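S-layer domain-containing protein (Ruminiclostridium thermocellum ATCC 27405, PDB 4QVS) is of unknown function, but its concanavalin A-like lectin/glucanase fold is consistent with a carbohydrate-binding role at the cell surface. Local coordinates at residues T19-D24 with H29-L34; M100-E105 with I110-T115; A140-L143 with G148-Y151. All coordinates share one frame; numbering follows the deposited sequence.

All three contacts are antiparallel beta hairpins, and each holds its own pair of strands. Contact 1 is partly buried and peripheral, its centre about 28 Å from the centre of the chain. Its chemistry is mixed: side-chain and water-mediated polar bonds beside a small apolar face. Contacts 2 and 3 are buried, belong to the concanavalin A-like region and touch the second subunit. Contact 2 lies closest to the chain centre and has one apolar and one charged face. Contact 3 pairs by backbone, where threonine, tyrosine and aliphatic side chains meet and no charged group takes part. Contacts 1 and 3 lie on opposite sides of the chain's centre, their own centres about 48 Å apart.

Contact 1: residues T19-D24 with H29-L34; sequences TNEFKD and HGNAVL
Glu21 and Phe22 pair with Val33 and Ala32 in a short antiparallel beta hairpin, with strand 21-22 at the edge of a small sheet and strand 32-35 inside it. Phe22 and Ala32 form the hydrogen-bonded pair: Phe22 N gives to Ala32 O, and Ala32 N to Phe22 O at 2.7 Å. The pairing runs on where Leu34 N meets Asn20 O in the carbonyl plane, at 3.0 Å and almost straight (170°).

The face of Glu21 and Val33 carries a polar bond. Asn31 ND2 reaches Glu21 OE1 at 3.0 Å, within its own amide plane and on the anti side of the carboxylate. The two flat groups are turned 54° apart. On the other face, Phe22 CE2 meets Leu34 CB at 4.0 Å, at the ring edge. CG of Phe22 is anti to its carbonyl carbon (chi1 -64°), which turns the ring along the hairpin toward Leu34.

Toward the turn, a water replaces direct strand pairing. It accepts from Asp24 N and donates to His29 O and to Asn31 OD1, 2.7 Å away. Asp24 OD2 takes a weak bond from His29 N at 2.9 Å and another from Asn28 N. Asp24 OD1 accepts from Trp8 N and Lys26 N. Strand 57-60 lies beside 32-35 in the same sheet, and its Val58 touches Ala32 and Leu34.

The two ends of the Asn31 amide are thus held separately, by glutamate and by water, which should fix its flip. Four backbone N-H groups, that of His29 only weakly, converge on the buried Asp24 carboxylate and probably stabilise its negative charge.

Contact 2: residues M100-E105 with I110-T115; sequences MRLTAE and IKFAMT
Lys111 leaves the strand with CG anti to the backbone N (chi1 -177°) and bends at chi3, while Glu105 folds back at chi2 (-64°). These turns bring the two side chains together beside Thr103. Glu105 OE1 and Lys111 NZ form a long, weak salt bridge of 3.5 Å. Thr103 OG1 donates to Glu105 OE2 at 2.8 Å, from above the carboxylate plane. The same hydroxyl oxygen lies 3.5 Å from Lys111 CB, alongside the lysine stem.

Strands 99-104 and 110-115 form an antiparallel hairpin in the middle of a four-stranded sheet. Arg101 pairs with Ala113, and Thr103 with Lys111, each through two backbone bonds. Thr103 N to Lys111 O is 2.7 Å and runs nearly along the C=O axis.

The face of Met100, Leu102, Phe112 and Met114 is apolar. Met100 and Met114, both selenomethionines, lie side by side, with Met100 SE 3.7 Å from Met114 CE. Met100 CG also meets Phe112 CZ at 4.0 Å, and Leu102 CD1 touches Phe112 CB at 3.8 Å. Phe71, Ile73 and Phe75 of strand 71-79 pack against Met100 and Leu102, in the manner of a beta sandwich core.

The polar face holds Arg101, Thr103 and Lys111. Arg101 forms salt bridges to Glu122 and to Asp190 of the second subunit. Tyr192 of the second subunit is hydrogen-bonded to Lys111 NZ and packs on Arg101 and Thr103. The hairpin thus separates an oily face from a charged one. The threonine bond, with a weak one to that subunit's Tyr192, probably steadies the Glu105 carboxylate, and the nearby lysine probably favours its ionised form.

Contact 3: residues A140-L143 with G148-Y151; sequences AVTL and GTLY
Strands 140-143 and 148-151 run antiparallel at 165°, their axes 4.6 Å apart, with two hydrogen-bonded pairs, Ala140 with Tyr151 and Thr142 with Thr149. Tyr151 N reaches Ala140 O at 2.8 Å, and Thr149 N reaches Thr142 O at the same distance, in the carbonyl plane. Between them, Val141 CA sends a C-H toward Thr149 O at 3.2 Å.

One face bears Ala140, Thr142, Thr149 and Tyr151. Tyr151 CG is anti to its carbonyl carbon (chi1 -65°), which carries the ring back along the hairpin to Thr142. There Tyr151 CE1 meets Thr142 CG2 at 3.7 Å, the two side chains crossing at about a right angle. Thr142 OG1 sits in the plane of this ring, at its edge, and also lies 3.4 Å from Thr149 CB. Ala140 CB meets Tyr151 CB at 4.1 Å.

On the other face, Val141 CG2 and Leu150 CD2 touch at 4.0 Å, side by side. Leu143 CD1 rests over the backbone of Gly148.

Strand 155-160 continues the sheet beyond 148-151, bonded through Gly148 and Leu150. Beyond 140-143, a strand of the second subunit pairs antiparallel with 140-143, so one sheet crosses the interface. Helix 213-219 covers Ala140 and Tyr151 through Ile216, and Phe112 of the second subunit packs on Val141.

Contact 1: residues T19-D24 with H29-L34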
loop_
_atom_site.group_PDB
_atom_site.type_symbol
_atom_site.label_atom_id
_atom_site.label_comp_id
_atom_site.label_asym_id
_atom_site.label_seq_id
_atom_site.Cartn_x
_atom_site.Cartn_y
_atom_site.Cartn_z
ATOM N N THR A 19 -14.881 35.491 7.038
ATOM C CA THR A 19 -13.779 34.893 7.702
ATOM C C THR A 19 -13.615 33.400 7.372
ATOM O O THR A 19 -12.585 32.802 7.663
ATOM C CB THR A 19 -14.070 35.067 9.202
ATOM O OG1 THR A 19 -15.421 34.647 9.488
ATOM C CG2 THR A 19 -13.984 36.544 9.559
ATOM N N ASN A 20 -14.595 32.796 6.719
ATOM C CA ASN A 20 -14.569 31.360 6.516
ATOM C C ASN A 20 -15.056 30.879 5.183
ATOM O O ASN A 20 -15.287 29.693 5.028
ATOM C CB ASN A 20 -15.418 30.692 7.608
ATOM C CG ASN A 20 -16.846 31.224 7.633
ATOM O OD1 ASN A 20 -17.202 32.139 6.892
ATOM N ND2 ASN A 20 -17.646 30.684 8.511
ATOM N N GLU A 21 -15.168 31.760 4.196
ATOM C CA GLU A 21 -15.621 31.337 2.886
ATOM C C GLU A 21 -14.488 31.331 1.876
ATOM O O GLU A 21 -13.663 32.224 1.853
ATOM C CB GLU A 21 -16.795 32.173 2.408
ATOM C CG GLU A 21 -18.018 31.930 3.269
ATOM C CD GLU A 21 -19.229 32.716 2.831
ATOM O OE1 GLU A 21 -19.546 32.761 1.626
ATOM O OE2 GLU A 21 -19.867 33.271 3.721
ATOM N N PHE A 22 -14.478 30.290 1.061
ATOM C CA PHE A 22 -13.444 30.062 0.063
ATOM C C PHE A 22 -14.065 29.753 -1.296
ATOM O O PHE A 22 -14.892 28.843 -1.457
ATOM C CB PHE A 22 -12.527 28.955 0.555
ATOM C CG PHE A 22 -11.793 29.330 1.806
ATOM C CD1 PHE A 22 -10.614 30.058 1.740
ATOM C CD2 PHE A 22 -12.316 29.016 3.052
ATOM C CE1 PHE A 22 -9.953 30.447 2.897
ATOM C CE2 PHE A 22 -11.664 29.413 4.218
ATOM C CZ PHE A 22 -10.478 30.112 4.148
ATOM N N LYS A 23 -13.673 30.542 -2.279
ATOM C CA LYS A 23 -14.285 30.445 -3.596
ATOM C C LYS A 23 -13.790 29.291 -4.416
ATOM O O LYS A 23 -12.709 28.707 -4.158
ATOM C CB LYS A 23 -14.023 31.725 -4.404
ATOM C CG LYS A 23 -12.577 31.867 -4.852
ATOM C CD LYS A 23 -12.374 33.051 -5.768
ATOM C CE LYS A 23 -10.894 33.155 -6.121
ATOM N NZ LYS A 23 -10.634 34.203 -7.141
ATOM N N ASP A 24 -14.630 28.953 -5.385
ATOM C CA ASP A 24 -14.318 28.014 -6.425
ATOM C C ASP A 24 -13.574 28.805 -7.518
ATOM O O ASP A 24 -14.171 29.613 -8.192
ATOM C CB ASP A 24 -15.601 27.496 -7.036
ATOM C CG ASP A 24 -15.358 26.747 -8.300
ATOM O OD1 ASP A 24 -14.199 26.349 -8.527
ATOM O OD2 ASP A 24 -16.317 26.556 -9.058
ATOM N N HIS A 29 -19.199 27.138 -8.973
ATOM C CA HIS A 29 -19.924 26.732 -7.773
ATOM C C HIS A 29 -19.718 27.744 -6.677
ATOM O O HIS A 29 -18.786 28.571 -6.728
ATOM C CB HIS A 29 -19.529 25.298 -7.331
ATOM C CG HIS A 29 -19.737 24.274 -8.404
ATOM N ND1 HIS A 29 -20.952 23.652 -8.623
ATOM C CD2 HIS A 29 -18.896 23.796 -9.352
ATOM C CE1 HIS A 29 -20.843 22.827 -9.648
ATOM N NE2 HIS A 29 -19.608 22.906 -10.117
ATOM N N GLY A 30 -20.640 27.709 -5.716
ATOM C CA GLY A 30 -20.589 28.576 -4.548
ATOM C C GLY A 30 -19.383 28.360 -3.661
ATOM O O GLY A 30 -18.525 27.480 -3.908
ATOM N N ASN A 31 -19.330 29.161 -2.607
ATOM C CA ASN A 31 -18.221 29.136 -1.704
ATOM C C ASN A 31 -18.194 27.926 -0.808
ATOM O O ASN A 31 -19.244 27.470 -0.353
ATOM C CB ASN A 31 -18.229 30.390 -0.853
ATOM C CG ASN A 31 -18.068 31.644 -1.677
ATOM O OD1 ASN A 31 -17.524 31.587 -2.789
ATOM N ND2 ASN A 31 -18.534 32.783 -1.149
ATOM N N ALA A 32 -16.994 27.368 -0.614
ATOM C CA ALA A 32 -16.813 26.321 0.399
ATOM C C ALA A 32 -16.831 27.015 1.751
ATOM O O ALA A 32 -16.356 28.122 1.862
ATOM C CB ALA A 32 -15.497 25.580 0.208
ATOM N N VAL A 33 -17.385 26.394 2.787
ATOM C CA VAL A 33 -17.380 27.002 4.085
ATOM C C VAL A 33 -16.563 26.165 5.055
ATOM O O VAL A 33 -16.819 24.972 5.254
ATOM C CB VAL A 33 -18.845 27.168 4.624
ATOM C CG1 VAL A 33 -18.827 27.945 5.930
ATOM C CG2 VAL A 33 -19.693 27.906 3.590
ATOM N N LEU A 34 -15.659 26.830 5.758
ATOM C CA LEU A 34 -14.780 26.182 6.723
ATOM C C LEU A 34 -15.278 26.375 8.143
ATOM O O LEU A 34 -15.577 27.494 8.509
ATOM C CB LEU A 34 -13.370 26.815 6.661
ATOM C CG LEU A 34 -12.335 26.341 7.712
ATOM C CD1 LEU A 34 -12.209 24.836 7.666
ATOM C CD2 LEU A 34 -10.936 26.977 7.535
HETATM O O HOH W 1 -17.286 30.244 -5.116
#

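Contact 2: residues M100-E105 with I110-T115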
loop_
_atom_site.group_PDB
_atom_site.type_symbol
_atom_site.label_atom_id
_atom_site.label_comp_id
_atom_site.label_asym_id
_atom_site.label_seq_id
_atom_site.Cartn_x
_atom_site.Cartn_y
_atom_site.Cartn_z
HETATM N N MSE A 100 -21.722 8.637 -1.585
HETATM C CA MSE A 100 -20.391 8.146 -1.955
HETATM C C MSE A 100 -19.486 8.866 -0.997
HETATM O O MSE A 100 -19.682 10.036 -0.701
HETATM C CB MSE A 100 -20.116 8.172 -3.448
HETATM C CG MSE A 100 -19.656 9.525 -3.943
HETATM SE SE MSE A 100 -19.927 9.604 -5.884
HETATM C CE MSE A 100 -19.019 11.285 -5.729
ATOM N N ARG A 101 -18.528 8.127 -0.445
ATOM C CA ARG A 101 -17.687 8.611 0.612
ATOM C C ARG A 101 -16.239 8.046 0.546
ATOM O O ARG A 101 -16.058 6.850 0.377
ATOM C CB ARG A 101 -18.339 8.102 1.861
ATOM C CG ARG A 101 -17.731 8.540 3.163
ATOM C CD ARG A 101 -18.691 8.223 4.302
ATOM N NE ARG A 101 -18.978 6.780 4.445
ATOM C CZ ARG A 101 -19.571 6.240 5.509
ATOM N NH1 ARG A 101 -19.966 7.000 6.512
ATOM N NH2 ARG A 101 -19.786 4.919 5.573
ATOM N N LEU A 102 -15.242 8.893 0.715
ATOM C CA LEU A 102 -13.839 8.416 0.665
ATOM C C LEU A 102 -13.414 8.448 2.101
ATOM O O LEU A 102 -13.656 9.438 2.787
ATOM C CB LEU A 102 -12.916 9.301 -0.167
ATOM C CG LEU A 102 -11.429 8.854 -0.213
ATOM C CD1 LEU A 102 -11.241 7.633 -1.071
ATOM C CD2 LEU A 102 -10.577 9.973 -0.763
ATOM N N THR A 103 -12.811 7.354 2.575
ATOM C CA THR A 103 -12.395 7.282 3.931
ATOM C C THR A 103 -10.926 6.822 4.087
ATOM O O THR A 103 -10.373 6.109 3.233
ATOM C CB THR A 103 -13.266 6.292 4.670
ATOM O OG1 THR A 103 -13.209 5.049 3.993
ATOM C CG2 THR A 103 -14.777 6.755 4.683
ATOM N N ALA A 104 -10.336 7.292 5.176
ATOM C CA ALA A 104 -9.066 6.831 5.674
ATOM C C ALA A 104 -9.405 5.591 6.496
ATOM O O ALA A 104 -10.458 5.544 7.165
ATOM C CB ALA A 104 -8.435 7.895 6.548
ATOM N N GLU A 105 -8.551 4.572 6.413
ATOM C CA GLU A 105 -8.789 3.311 7.107
ATOM C C GLU A 105 -7.909 3.084 8.348
ATOM O O GLU A 105 -7.069 3.929 8.699
ATOM C CB GLU A 105 -8.672 2.169 6.092
ATOM C CG GLU A 105 -9.665 2.319 4.939
ATOM C CD GLU A 105 -11.105 2.222 5.414
ATOM O OE1 GLU A 105 -11.578 1.091 5.627
ATOM O OE2 GLU A 105 -11.774 3.270 5.536
ATOM N N ILE A 110 -6.869 3.758 2.215
ATOM C CA ILE A 110 -8.022 4.611 1.940
ATOM C C ILE A 110 -9.055 3.748 1.244
ATOM O O ILE A 110 -8.708 2.762 0.589
ATOM C CB ILE A 110 -7.722 5.855 1.055
ATOM C CG1 ILE A 110 -7.172 5.461 -0.308
ATOM C CG2 ILE A 110 -6.777 6.801 1.763
ATOM C CD1 ILE A 110 -6.747 6.621 -1.202
ATOM N N LYS A 111 -10.316 4.110 1.423
ATOM C CA LYS A 111 -11.408 3.383 0.813
ATOM C C LYS A 111 -12.426 4.331 0.229
ATOM O O LYS A 111 -12.783 5.347 0.823
ATOM C CB LYS A 111 -12.132 2.535 1.847
ATOM C CG LYS A 111 -13.249 1.686 1.257
ATOM C CD LYS A 111 -13.760 0.676 2.263
ATOM C CE LYS A 111 -14.604 1.388 3.317
ATOM N NZ LYS A 111 -14.814 0.556 4.530
ATOM N N PHE A 112 -12.912 3.959 -0.931
ATOM C CA PHE A 112 -13.931 4.707 -1.577
ATOM C C PHE A 112 -15.115 3.776 -1.634
ATOM O O PHE A 112 -14.975 2.611 -1.912
ATOM C CB PHE A 112 -13.479 5.153 -2.953
ATOM C CG PHE A 112 -14.508 5.877 -3.692
ATOM C CD1 PHE A 112 -14.963 7.110 -3.223
ATOM C CD2 PHE A 112 -15.058 5.342 -4.825
ATOM C CE1 PHE A 112 -15.960 7.800 -3.888
ATOM C CE2 PHE A 112 -16.068 6.028 -5.502
ATOM C CZ PHE A 112 -16.519 7.262 -5.026
ATOM N N ALA A 113 -16.271 4.311 -1.319
ATOM C CA ALA A 113 -17.530 3.548 -1.267
ATOM C C ALA A 113 -18.642 4.334 -1.916
ATOM O O ALA A 113 -18.670 5.553 -1.797
ATOM C CB ALA A 113 -17.917 3.251 0.161
HETATM N N MSE A 114 -19.505 3.630 -2.647
HETATM C CA MSE A 114 -20.698 4.183 -3.275
HETATM C C MSE A 114 -21.767 3.230 -2.893
HETATM O O MSE A 114 -21.533 2.002 -2.910
HETATM C CB MSE A 114 -20.683 4.142 -4.798
HETATM C CG MSE A 114 -19.468 4.860 -5.408
HETATM SE SE MSE A 114 -19.767 5.403 -7.270
HETATM C CE MSE A 114 -21.421 6.437 -7.043
ATOM N N THR A 115 -22.936 3.765 -2.526
ATOM C CA THR A 115 -24.065 2.925 -2.187
ATOM C C THR A 115 -25.368 3.633 -2.471
ATOM O O THR A 115 -25.502 4.881 -2.474
ATOM C CB THR A 115 -24.086 2.459 -0.715
ATOM O OG1 THR A 115 -25.114 1.490 -0.514
ATOM C CG2 THR A 115 -24.352 3.579 0.211
#

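Contact 3: residues A140-L143 with G148-Y151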
loop_
_atom_site.group_PDB
_atom_site.type_symbol
_atom_site.label_atom_id
_atom_site.label_comp_id
_atom_site.label_asym_id
_atom_site.label_seq_id
_atom_site.Cartn_x
_atom_site.Cartn_y
_atom_site.Cartn_z
ATOM N N ALA A 140 4.655 -13.117 0.329
ATOM C CA ALA A 140 4.943 -14.153 -0.659
ATOM C C ALA A 140 5.197 -13.536 -2.021
ATOM O O ALA A 140 4.688 -12.456 -2.318
ATOM C CB ALA A 140 3.806 -15.154 -0.741
ATOM N N VAL A 141 6.084 -14.185 -2.783
ATOM C CA VAL A 141 6.350 -13.861 -4.154
ATOM C C VAL A 141 6.068 -15.143 -4.908
ATOM O O VAL A 141 6.499 -16.203 -4.459
ATOM C CB VAL A 141 7.837 -13.580 -4.391
ATOM C CG1 VAL A 141 8.033 -13.111 -5.830
ATOM C CG2 VAL A 141 8.348 -12.556 -3.395
ATOM N N THR A 142 5.408 -15.056 -6.057
ATOM C CA THR A 142 5.126 -16.216 -6.930
ATOM C C THR A 142 5.547 -15.881 -8.364
ATOM O O THR A 142 5.335 -14.743 -8.832
ATOM C CB THR A 142 3.609 -16.615 -6.988
ATOM O OG1 THR A 142 2.849 -15.570 -7.610
ATOM C CG2 THR A 142 3.066 -16.837 -5.632
ATOM N N LEU A 143 6.174 -16.837 -9.057
ATOM C CA LEU A 143 6.525 -16.659 -10.479
ATOM C C LEU A 143 5.821 -17.771 -11.243
ATOM O O LEU A 143 5.990 -18.951 -10.929
ATOM C CB LEU A 143 8.035 -16.700 -10.734
ATOM C CG LEU A 143 8.476 -16.462 -12.196
ATOM C CD1 LEU A 143 8.299 -15.005 -12.605
ATOM C CD2 LEU A 143 9.924 -16.888 -12.441
ATOM N N GLY A 148 4.830 -12.448 -12.407
ATOM C CA GLY A 148 5.303 -12.513 -11.025
ATOM C C GLY A 148 4.328 -11.770 -10.139
ATOM O O GLY A 148 3.828 -10.732 -10.537
ATOM N N THR A 149 4.076 -12.265 -8.929
ATOM C CA THR A 149 3.111 -11.608 -8.033
ATOM C C THR A 149 3.572 -11.455 -6.581
ATOM O O THR A 149 4.134 -12.374 -5.983
ATOM C CB THR A 149 1.777 -12.381 -8.059
ATOM O OG1 THR A 149 1.339 -12.497 -9.414
ATOM C CG2 THR A 149 0.695 -11.672 -7.232
ATOM N N LEU A 150 3.338 -10.274 -6.027
ATOM C CA LEU A 150 3.625 -9.993 -4.635
ATOM C C LEU A 150 2.364 -10.082 -3.853
ATOM O O LEU A 150 1.318 -9.540 -4.274
ATOM C CB LEU A 150 4.131 -8.577 -4.450
ATOM C CG LEU A 150 5.577 -8.335 -4.799
ATOM C CD1 LEU A 150 5.901 -6.844 -4.785
ATOM C CD2 LEU A 150 6.438 -9.103 -3.811
ATOM N N TYR A 151 2.481 -10.692 -2.682
ATOM C CA TYR A 151 1.386 -10.827 -1.754
ATOM C C TYR A 151 1.786 -10.413 -0.342
ATOM O O TYR A 151 2.883 -10.767 0.134
ATOM C CB TYR A 151 0.954 -12.280 -1.626
ATOM C CG TYR A 151 0.376 -12.923 -2.842
ATOM C CD1 TYR A 151 1.184 -13.559 -3.784
ATOM C CD2 TYR A 151 -0.996 -12.978 -3.006
ATOM C CE1 TYR A 151 0.635 -14.181 -4.887
ATOM C CE2 TYR A 151 -1.549 -13.579 -4.102
ATOM C CZ TYR A 151 -0.749 -14.178 -5.032
ATOM O OH TYR A 151 -1.371 -14.780 -6.076
#